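Local coordinates for uncharacterized peptidase Lmo0363 (Listeria monocytogenes, PDB 3L4E), which is a putative serine peptidase of family S51, similar to peptidase E, that probably hydrolyses peptide bonds, at residues Lys3-Thr8 with Lys114-Glu119; Phe18-Ser23 with Ala192-Gly197; Asp64-Ser69 with Leu94-Arg99. All coordinates share one frame; numbering follows the deposited sequence.

Contact 1 (Lys3-Thr8 with Lys114-Glu119)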
loop_
_atom_site.group_PDB
_atom_site.type_symbol
_atom_site.label_atom_id
_atom_site.label_comp_id
_atom_site.label_asym_id
_atom_site.label_seq_id
_atom_site.Cartn_x
_atom_site.Cartn_y
_atom_site.Cartn_z
ATOM N N LYS A 3 -2.649 -13.940 6.112
ATOM C CA LYS A 3 -1.916 -12.754 5.699
ATOM C C LYS A 3 -1.491 -12.867 4.235
ATOM O O LYS A 3 -0.460 -13.461 3.913
ATOM C CB LYS A 3 -0.698 -12.534 6.594
ATOM C CG LYS A 3 -0.122 -11.132 6.511
ATOM C CD LYS A 3 1.287 -11.077 7.082
ATOM C CE LYS A 3 1.337 -11.497 8.528
ATOM N NZ LYS A 3 2.752 -11.576 8.974
ATOM N N ASN A 4 -2.303 -12.296 3.356
ATOM C CA ASN A 4 -2.043 -12.309 1.921
ATOM C C ASN A 4 -1.798 -10.882 1.458
ATOM O O ASN A 4 -2.732 -10.085 1.387
ATOM C CB ASN A 4 -3.241 -12.901 1.179
ATOM C CG ASN A 4 -3.529 -14.330 1.586
ATOM O OD1 ASN A 4 -2.858 -15.254 1.147
ATOM N ND2 ASN A 4 -4.527 -14.515 2.440
ATOM N N LEU A 5 -0.540 -10.557 1.162
ATOM C CA LEU A 5 -0.154 -9.201 0.808
ATOM C C LEU A 5 0.693 -9.208 -0.446
ATOM O O LEU A 5 1.520 -10.101 -0.635
ATOM C CB LEU A 5 0.667 -8.557 1.929
ATOM C CG LEU A 5 0.286 -8.814 3.389
ATOM C CD1 LEU A 5 1.323 -8.177 4.318
ATOM C CD2 LEU A 5 -1.103 -8.290 3.680
ATOM N N PHE A 6 0.494 -8.200 -1.289
ATOM C CA PHE A 6 1.351 -7.966 -2.445
ATOM C C PHE A 6 1.857 -6.541 -2.307
ATOM O O PHE A 6 1.062 -5.607 -2.369
ATOM C CB PHE A 6 0.521 -8.126 -3.722
ATOM C CG PHE A 6 1.282 -7.891 -4.996
ATOM C CD1 PHE A 6 1.904 -8.949 -5.653
ATOM C CD2 PHE A 6 1.360 -6.621 -5.554
ATOM C CE1 PHE A 6 2.586 -8.749 -6.846
ATOM C CE2 PHE A 6 2.052 -6.412 -6.752
ATOM C CZ PHE A 6 2.662 -7.475 -7.393
ATOM N N LEU A 7 3.162 -6.375 -2.081
ATOM C CA LEU A 7 3.731 -5.046 -1.851
ATOM C C LEU A 7 4.583 -4.613 -3.040
ATOM O O LEU A 7 5.336 -5.409 -3.595
ATOM C CB LEU A 7 4.555 -5.020 -0.555
ATOM C CG LEU A 7 3.852 -5.570 0.687
ATOM C CD1 LEU A 7 4.749 -5.470 1.942
ATOM C CD2 LEU A 7 2.536 -4.837 0.908
ATOM N N THR A 8 4.470 -3.347 -3.423
ATOM C CA THR A 8 5.114 -2.858 -4.633
ATOM C C THR A 8 5.496 -1.385 -4.468
ATOM O O THR A 8 4.925 -0.692 -3.627
ATOM C CB THR A 8 4.162 -3.055 -5.858
ATOM O OG1 THR A 8 4.739 -2.477 -7.035
ATOM C CG2 THR A 8 2.814 -2.400 -5.609
ATOM N N LYS A 114 -8.496 -11.756 3.145
ATOM C CA LYS A 114 -8.585 -10.797 2.043
ATOM C C LYS A 114 -7.212 -10.338 1.566
ATOM O O LYS A 114 -6.342 -10.034 2.374
ATOM C CB LYS A 114 -9.412 -9.590 2.470
ATOM C CG LYS A 114 -9.922 -8.741 1.330
ATOM C CD LYS A 114 -11.299 -8.182 1.674
ATOM C CE LYS A 114 -12.319 -9.297 1.788
ATOM N NZ LYS A 114 -13.681 -8.787 2.111
ATOM N N LEU A 115 -7.021 -10.302 0.249
ATOM C CA LEU A 115 -5.766 -9.854 -0.346
ATOM C C LEU A 115 -5.596 -8.343 -0.236
ATOM O O LEU A 115 -6.475 -7.580 -0.646
ATOM C CB LEU A 115 -5.695 -10.274 -1.816
ATOM C CG LEU A 115 -4.523 -9.724 -2.633
ATOM C CD1 LEU A 115 -3.195 -10.183 -2.052
ATOM C CD2 LEU A 115 -4.642 -10.131 -4.099
ATOM N N TYR A 116 -4.452 -7.929 0.303
ATOM C CA TYR A 116 -4.077 -6.524 0.426
ATOM C C TYR A 116 -2.958 -6.191 -0.556
ATOM O O TYR A 116 -1.900 -6.839 -0.547
ATOM C CB TYR A 116 -3.624 -6.231 1.862
ATOM C CG TYR A 116 -3.161 -4.806 2.101
ATOM C CD1 TYR A 116 -4.056 -3.820 2.515
ATOM C CD2 TYR A 116 -1.827 -4.447 1.924
ATOM C CE1 TYR A 116 -3.643 -2.521 2.730
ATOM C CE2 TYR A 116 -1.399 -3.138 2.141
ATOM C CZ TYR A 116 -2.316 -2.183 2.555
ATOM O OH TYR A 116 -1.932 -0.879 2.769
ATOM N N ILE A 117 -3.203 -5.201 -1.410
ATOM C CA ILE A 117 -2.199 -4.727 -2.357
ATOM C C ILE A 117 -1.757 -3.346 -1.900
ATOM O O ILE A 117 -2.573 -2.421 -1.806
ATOM C CB ILE A 117 -2.754 -4.624 -3.783
ATOM C CG1 ILE A 117 -3.323 -5.970 -4.252
ATOM C CG2 ILE A 117 -1.670 -4.095 -4.741
ATOM C CD1 ILE A 117 -4.251 -5.832 -5.455
ATOM N N GLY A 118 -0.478 -3.213 -1.571
ATOM C CA GLY A 118 0.029 -1.946 -1.072
ATOM C C GLY A 118 1.105 -1.357 -1.952
ATOM O O GLY A 118 2.157 -1.978 -2.139
ATOM N N GLU A 119 0.848 -0.162 -2.481
ATOM C CA GLU A 119 1.793 0.516 -3.364
ATOM C C GLU A 119 2.476 1.679 -2.668
ATOM O O GLU A 119 1.808 2.612 -2.214
ATOM C CB GLU A 119 1.073 1.060 -4.590
ATOM C CG GLU A 119 1.972 1.894 -5.490
ATOM C CD GLU A 119 1.209 2.490 -6.645
ATOM O OE1 GLU A 119 1.395 2.007 -7.771
ATOM O OE2 GLU A 119 0.405 3.422 -6.431
HETATM O O HOH W 1 -5.004 -11.895 3.806
#

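Contact 2 (Phe18-Ser23 with Ala192-Gly197)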
loop_
_atom_site.group_PDB
_atom_site.type_symbol
_atom_site.label_atom_id
_atom_site.label_comp_id
_atom_site.label_asym_id
_atom_site.label_seq_id
_atom_site.Cartn_x
_atom_site.Cartn_y
_atom_site.Cartn_z
ATOM N N PHE A 18 1.940 -9.473 -10.322
ATOM C CA PHE A 18 0.643 -9.616 -9.673
ATOM C C PHE A 18 -0.175 -10.780 -10.243
ATOM O O PHE A 18 -0.780 -11.546 -9.484
ATOM C CB PHE A 18 -0.190 -8.330 -9.709
ATOM C CG PHE A 18 -1.484 -8.456 -8.963
ATOM C CD1 PHE A 18 -1.492 -8.497 -7.571
ATOM C CD2 PHE A 18 -2.686 -8.575 -9.645
ATOM C CE1 PHE A 18 -2.674 -8.647 -6.880
ATOM C CE2 PHE A 18 -3.863 -8.718 -8.964
ATOM C CZ PHE A 18 -3.863 -8.754 -7.572
ATOM N N THR A 19 -0.209 -10.914 -11.569
ATOM C CA THR A 19 -0.951 -12.018 -12.170
ATOM C C THR A 19 -0.295 -13.372 -11.884
ATOM O O THR A 19 -0.973 -14.385 -11.856
ATOM C CB THR A 19 -1.162 -11.833 -13.687
ATOM O OG1 THR A 19 0.107 -11.764 -14.346
ATOM C CG2 THR A 19 -1.931 -10.555 -13.966
ATOM N N GLU A 20 1.019 -13.384 -11.674
ATOM C CA GLU A 20 1.680 -14.583 -11.163
ATOM C C GLU A 20 1.225 -14.871 -9.731
ATOM O O GLU A 20 0.984 -16.009 -9.365
ATOM C CB GLU A 20 3.208 -14.429 -11.214
ATOM C CG GLU A 20 3.972 -15.595 -10.621
ATOM C CD GLU A 20 5.472 -15.351 -10.579
ATOM O OE1 GLU A 20 5.966 -14.516 -11.368
ATOM O OE2 GLU A 20 6.157 -16.001 -9.763
ATOM N N PHE A 21 1.102 -13.822 -8.926
ATOM C CA PHE A 21 0.722 -13.961 -7.518
ATOM C C PHE A 21 -0.715 -14.478 -7.332
ATOM O O PHE A 21 -0.963 -15.374 -6.512
ATOM C CB PHE A 21 0.910 -12.608 -6.821
ATOM C CG PHE A 21 0.655 -12.626 -5.337
ATOM C CD1 PHE A 21 1.470 -13.355 -4.486
ATOM C CD2 PHE A 21 -0.375 -11.875 -4.791
ATOM C CE1 PHE A 21 1.246 -13.355 -3.114
ATOM C CE2 PHE A 21 -0.607 -11.868 -3.416
ATOM C CZ PHE A 21 0.205 -12.610 -2.577
ATOM N N GLU A 22 -1.653 -13.924 -8.107
ATOM C CA GLU A 22 -3.080 -14.199 -7.926
ATOM C C GLU A 22 -3.813 -14.562 -9.234
ATOM O O GLU A 22 -3.762 -13.803 -10.192
ATOM C CB GLU A 22 -3.731 -12.966 -7.298
ATOM C CG GLU A 22 -5.223 -13.082 -7.021
ATOM C CD GLU A 22 -5.541 -13.872 -5.770
ATOM O OE1 GLU A 22 -4.612 -14.191 -4.998
ATOM O OE2 GLU A 22 -6.733 -14.162 -5.550
ATOM N N SER A 23 -4.513 -15.702 -9.250
ATOM C CA SER A 23 -5.228 -16.171 -10.448
ATOM C C SER A 23 -6.722 -15.835 -10.489
ATOM O O SER A 23 -7.284 -15.329 -9.517
ATOM C CB SER A 23 -5.063 -17.683 -10.614
ATOM O OG SER A 23 -3.742 -17.996 -10.994
ATOM N N ALA A 192 8.481 -6.735 -6.475
ATOM C CA ALA A 192 7.307 -6.851 -5.625
ATOM C C ALA A 192 7.622 -7.860 -4.535
ATOM O O ALA A 192 8.507 -8.704 -4.704
ATOM C CB ALA A 192 6.090 -7.277 -6.434
ATOM N N ILE A 193 6.921 -7.756 -3.410
ATOM C CA ILE A 193 7.055 -8.736 -2.335
ATOM C C ILE A 193 5.754 -9.529 -2.250
ATOM O O ILE A 193 4.672 -8.943 -2.054
ATOM C CB ILE A 193 7.346 -8.087 -0.958
ATOM C CG1 ILE A 193 8.445 -7.021 -1.069
ATOM C CG2 ILE A 193 7.738 -9.166 0.052
ATOM C CD1 ILE A 193 8.620 -6.192 0.193
ATOM N N PHE A 194 5.873 -10.843 -2.437
ATOM C CA PHE A 194 4.760 -11.777 -2.333
ATOM C C PHE A 194 4.715 -12.258 -0.894
ATOM O O PHE A 194 5.693 -12.842 -0.400
ATOM C CB PHE A 194 5.005 -13.030 -3.184
ATOM C CG PHE A 194 4.975 -12.818 -4.683
ATOM C CD1 PHE A 194 4.945 -11.562 -5.255
ATOM C CD2 PHE A 194 5.005 -13.924 -5.523
ATOM C CE1 PHE A 194 4.926 -11.418 -6.639
ATOM C CE2 PHE A 194 4.987 -13.780 -6.894
ATOM C CZ PHE A 194 4.945 -12.524 -7.449
ATOM N N ILE A 195 3.592 -12.042 -0.225
ATOM C CA ILE A 195 3.437 -12.515 1.144
ATOM C C ILE A 195 2.204 -13.399 1.293
ATOM O O ILE A 195 1.072 -12.960 1.076
ATOM C CB ILE A 195 3.387 -11.347 2.149
ATOM C CG1 ILE A 195 4.709 -10.580 2.107
ATOM C CG2 ILE A 195 3.112 -11.875 3.557
ATOM C CD1 ILE A 195 4.645 -9.173 2.633
ATOM N N ARG A 196 2.451 -14.658 1.641
ATOM C CA ARG A 196 1.407 -15.630 1.930
ATOM C C ARG A 196 1.715 -16.254 3.287
ATOM O O ARG A 196 2.518 -17.186 3.393
ATOM C CB ARG A 196 1.360 -16.715 0.850
ATOM C CG ARG A 196 1.082 -16.199 -0.563
ATOM C CD ARG A 196 -0.413 -16.039 -0.816
ATOM N NE ARG A 196 -0.732 -15.851 -2.236
ATOM C CZ ARG A 196 -1.863 -15.309 -2.676
ATOM N NH1 ARG A 196 -2.780 -14.897 -1.809
ATOM N NH2 ARG A 196 -2.081 -15.175 -3.980
ATOM N N GLY A 197 1.099 -15.714 4.329
ATOM C CA GLY A 197 1.413 -16.127 5.682
ATOM C C GLY A 197 2.855 -15.810 6.026
ATOM O O GLY A 197 3.293 -14.663 5.904
HETATM O O HOH W 2 0.906 -16.695 -4.449
HETATM O O HOH W 3 -5.468 -13.861 -2.048
#

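Contact 3 (Asp64-Ser69 with Leu94-Arg99)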
loop_
_atom_site.group_PDB
_atom_site.type_symbol
_atom_site.label_atom_id
_atom_site.label_comp_id
_atom_site.label_asym_id
_atom_site.label_seq_id
_atom_site.Cartn_x
_atom_site.Cartn_y
_atom_site.Cartn_z
ATOM N N ASP A 64 -12.418 6.661 -0.504
ATOM C CA ASP A 64 -11.525 7.653 0.095
ATOM C C ASP A 64 -11.806 7.725 1.593
ATOM O O ASP A 64 -12.815 8.278 2.026
ATOM C CB ASP A 64 -11.681 9.025 -0.572
ATOM C CG ASP A 64 -10.642 10.046 -0.095
ATOM O OD1 ASP A 64 -9.824 9.730 0.796
ATOM O OD2 ASP A 64 -10.644 11.176 -0.622
ATOM N N ILE A 65 -10.910 7.126 2.370
ATOM C CA ILE A 65 -10.996 7.119 3.826
ATOM C C ILE A 65 -11.154 8.516 4.411
ATOM O O ILE A 65 -11.751 8.684 5.469
ATOM C CB ILE A 65 -9.736 6.469 4.442
ATOM C CG1 ILE A 65 -9.536 5.064 3.872
ATOM C CG2 ILE A 65 -9.809 6.463 5.971
ATOM C CD1 ILE A 65 -10.708 4.152 4.085
ATOM N N ALA A 66 -10.618 9.515 3.722
ATOM C CA ALA A 66 -10.617 10.879 4.242
ATOM C C ALA A 66 -11.998 11.526 4.239
ATOM O O ALA A 66 -12.245 12.459 4.998
ATOM C CB ALA A 66 -9.624 11.742 3.468
ATOM N N THR A 67 -12.898 11.027 3.395
ATOM C CA THR A 67 -14.172 11.711 3.168
ATOM C C THR A 67 -15.434 10.876 3.395
ATOM O O THR A 67 -16.518 11.432 3.562
ATOM C CB THR A 67 -14.237 12.304 1.744
ATOM O OG1 THR A 67 -14.111 11.251 0.779
ATOM C CG2 THR A 67 -13.122 13.311 1.537
ATOM N N GLU A 68 -15.310 9.554 3.401
ATOM C CA GLU A 68 -16.497 8.707 3.499
ATOM C C GLU A 68 -16.821 8.242 4.920
ATOM O O GLU A 68 -15.925 8.081 5.756
ATOM C CB GLU A 68 -16.394 7.530 2.525
ATOM C CG GLU A 68 -16.454 7.982 1.071
ATOM C CD GLU A 68 -16.390 6.836 0.087
ATOM O OE1 GLU A 68 -15.270 6.381 -0.219
ATOM O OE2 GLU A 68 -17.457 6.400 -0.392
ATOM N N SER A 69 -18.113 8.039 5.182
ATOM C CA SER A 69 -18.590 7.610 6.495
ATOM C C SER A 69 -17.985 6.266 6.874
ATOM O O SER A 69 -17.514 5.528 6.009
ATOM C CB SER A 69 -20.113 7.492 6.483
ATOM O OG SER A 69 -20.513 6.396 5.679
ATOM N N LEU A 94 -1.840 7.203 6.877
ATOM C CA LEU A 94 -1.939 6.588 8.201
ATOM C C LEU A 94 -2.834 7.425 9.112
ATOM O O LEU A 94 -3.636 6.892 9.879
ATOM C CB LEU A 94 -0.554 6.422 8.826
ATOM C CG LEU A 94 -0.517 5.681 10.165
ATOM C CD1 LEU A 94 -1.125 4.296 10.033
ATOM C CD2 LEU A 94 0.923 5.605 10.703
ATOM N N GLN A 95 -2.697 8.740 9.011
ATOM C CA GLN A 95 -3.527 9.650 9.785
ATOM C C GLN A 95 -5.011 9.386 9.565
ATOM O O GLN A 95 -5.778 9.283 10.517
ATOM C CB GLN A 95 -3.196 11.099 9.432
ATOM C CG GLN A 95 -4.081 12.107 10.123
ATOM C CD GLN A 95 -3.700 13.507 9.743
ATOM O OE1 GLN A 95 -2.753 14.065 10.290
ATOM N NE2 GLN A 95 -4.407 14.075 8.768
ATOM N N GLU A 96 -5.418 9.267 8.306
ATOM C CA GLU A 96 -6.831 9.080 7.997
ATOM C C GLU A 96 -7.322 7.678 8.372
ATOM O O GLU A 96 -8.453 7.519 8.847
ATOM C CB GLU A 96 -7.105 9.416 6.529
ATOM C CG GLU A 96 -6.799 10.879 6.198
ATOM C CD GLU A 96 -7.569 11.863 7.090
ATOM O OE1 GLU A 96 -8.814 11.840 7.076
ATOM O OE2 GLU A 96 -6.930 12.658 7.806
ATOM N N LEU A 97 -6.470 6.673 8.193
ATOM C CA LEU A 97 -6.807 5.325 8.637
ATOM C C LEU A 97 -7.014 5.259 10.152
ATOM O O LEU A 97 -7.950 4.617 10.625
ATOM C CB LEU A 97 -5.736 4.325 8.208
ATOM C CG LEU A 97 -5.632 4.008 6.713
ATOM C CD1 LEU A 97 -4.426 3.123 6.453
ATOM C CD2 LEU A 97 -6.895 3.336 6.176
ATOM N N LYS A 98 -6.147 5.918 10.916
ATOM C CA LYS A 98 -6.315 5.927 12.369
ATOM C C LYS A 98 -7.534 6.743 12.814
ATOM O O LYS A 98 -8.285 6.319 13.704
ATOM C CB LYS A 98 -5.055 6.440 13.071
ATOM C CG LYS A 98 -3.860 5.522 12.968
ATOM C CD LYS A 98 -2.743 6.008 13.885
ATOM C CE LYS A 98 -1.554 5.062 13.875
ATOM N NZ LYS A 98 -0.523 5.476 14.870
ATOM N N ARG A 99 -7.730 7.910 12.202
ATOM C CA ARG A 99 -8.836 8.792 12.571
ATOM C C ARG A 99 -10.190 8.100 12.474
ATOM O O ARG A 99 -11.088 8.343 13.283
ATOM C CB ARG A 99 -8.864 10.051 11.697
ATOM C CG ARG A 99 -10.128 10.880 11.925
ATOM C CD ARG A 99 -10.254 12.085 11.005
ATOM N NE ARG A 99 -10.423 11.741 9.594
ATOM C CZ ARG A 99 -11.587 11.459 9.010
ATOM N NH1 ARG A 99 -12.712 11.444 9.710
ATOM N NH2 ARG A 99 -11.623 11.173 7.716
HETATM O O HOH W 4 -14.074 9.866 6.759
#

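Contact 1 (Lys3-Thr8 with Lys114-Glu119)
Asn4 O accepts the backbone N-H of Tyr116 in the first of four hydrogen bonds between the neighbouring parallel strands 4-8 and 115-119. Tyr116 O then takes Phe6 N at 2.9 Å, Phe6 O takes Gly118 N, and Gly118 O takes Thr8 N at 3.0 Å. Phe6 thus brackets Ile117 and Gly118 brackets Leu7, the usual parallel pattern. Between the bonds, Leu5 CA makes a CA-H...O contact with Tyr116 O at 3.2 Å.

Side chains alternate between the faces. On one, Leu5 CD2 rests on Tyr116 CB at 3.7 Å. The tyrosine ring, its CG anti to the backbone N (chi1 178°), meets Leu7 CD2 at its edge. The lack of a side chain at Gly118 lets that ring and Leu7 lie close to the backbone. On the other face the branched Ile117 sets CG2 against Phe6 CD2 at 4.0 Å, while Thr8 CG2 lies 3.6 Å from Gly118 O; Thr8 OG1 turns to Ser10 N.

Where the two strands begin, a water accepts from Asn4 N and Asn4 ND2 and donates to Lys114 O, 2.7 Å away, while Asn4 OD1 is taken by Arg196. Helix 15-21 covers the Phe6 face, Phe18 meeting the Phe6 ring edge-to-face; Tyr116 OH bonds to Gly122 O, and the Glu119 carboxylate holds the amides of Phe11 and Gly87.

Strand 115-119 leads directly into Ser120, assigned to the charge relay system by similarity, and the spacing of Gly118, Ser120 and Gly122 matches the GxSxG pattern of a nucleophile elbow, as would be expected if Ser120 is the nucleophile. Main-chain bonds reaching Gly118, with Glu119 fixed by two amides, are consistent with a firmly placed base for that turn.

Contact 2 (Phe18-Ser23 with Ala192-Gly197)
Arg196 bends sharply at its second torsion (chi2 -85°), and Phe21, with CG trans to its own amide N (chi1 -176°), sends its ring out from the helix to meet it. The guanidinium lies flat over one face of the ring, planes 13° apart, with Arg196 CZ 3.8 Å from the ring centroid: a stacked cation-pi contact. Arg196 NE comes to 3.3 Å from Phe21 CE1. A flat, delocalised cation suits this place because it can use its face for the ring and its edge for oxygen atoms.

That edge is well used. Arg196 NH2 donates to Phe21 O at 2.8 Å, a bent bond with the nitrogen above the carbonyl plane, and to Glu22 OE1 at 2.9 Å in a nearly straight salt bridge. One water links Arg196 NE to Phe21 O, and another links Arg196 NH1 to Glu22 OE1.

The contact secures the C-terminal end of helix 15-21 against strand 191-196, which runs antiparallel to 4-8 in the central sheet of this alpha/beta fold. Glu22 is the first residue to leave the helix, so the arginine's charge sits where helix carbonyls end and would probably be favoured there.

Two residues earlier in the strand, the Phe194 ring takes Phe21 CB over its face in a CH-pi contact, and Phe21 CD1 reaches Phe194 CG at 3.6 Å; the two rings meet obliquely, centroids 5.0 Å apart. Glu20, an exposed residue with an extended chain, brings OE2 to the Phe194 edge, 3.8 Å from CE2, its carboxylate almost perpendicular to the ring.

Contact 3 (Asp64-Ser69 with Leu94-Arg99)
Ile65, Glu96 and Ala66 bury the most surface where the loop 64-69 meets helix 90-100. Both branches of Ile65 are used. CG2, anti to the backbone N, presses on the main chain of the helix, 3.4 Å from Glu96 O, and touches Glu96 CB. CG1 meets Leu97 CD2 at 3.9 Å, the two side chains lying aslant; Leu97 carries the apolar patch on to Ala102 and Ile106 of helix 102-111. A beta-branched residue suits this place because it can face two neighbours at once.

Ala66 is small enough to sit against the Glu96 side chain itself: its CB lies 4.0 Å from Glu96 CG and its CA 3.5 Å from Glu96 OE1. The glutamate curls, bent at its second torsion (chi2 -56°), and its carboxylate is held within its own helix. Arg99 grips OE1 side-on through NE and NH2, each at 3.0 Å, while Gln95 NE2 gives OE2 an almost straight bond.

The loop, which joins strand 59-62 to helix 70-79, is shaped by an Asx turn in which Asp64 OD1 accepts from Ala66 N; Ser69 is the N-cap of helix 70-79, its OG accepting from Glu72 N. Arg99 NH2 approaches Ala66 O at 3.1 Å but at too poor an angle to bond. Instead a water accepts from that nitrogen and donates to Ile65 O and Glu68 O.

The polar link from Arg99 to these two loop carbonyls is thus made by a water, beside apolar packing, and the guanidinium partner would tend to keep buried Glu96 ionised.

How the contacts relate
From the N terminus, strand 4-8 enters contact 1 and helix 15-21 follows straight into contact 2. Contact 1 closes the long loop when the chain returns as strand 115-119; contact 2 closes later still, at strand 191-196, so the two cross. They also touch: strand 4-8 lies between 115-119 and 191-196 in the central sheet, and Phe21 packs on Leu115 CD1, bringing the helix end to both. Contact 3 closes a short loop, from 64-69 to 94-99, within the spans of the other two. It ties a loop to helix 90-100, its centre about 27 Å from that of contact 2, on the other side of the chain's centre.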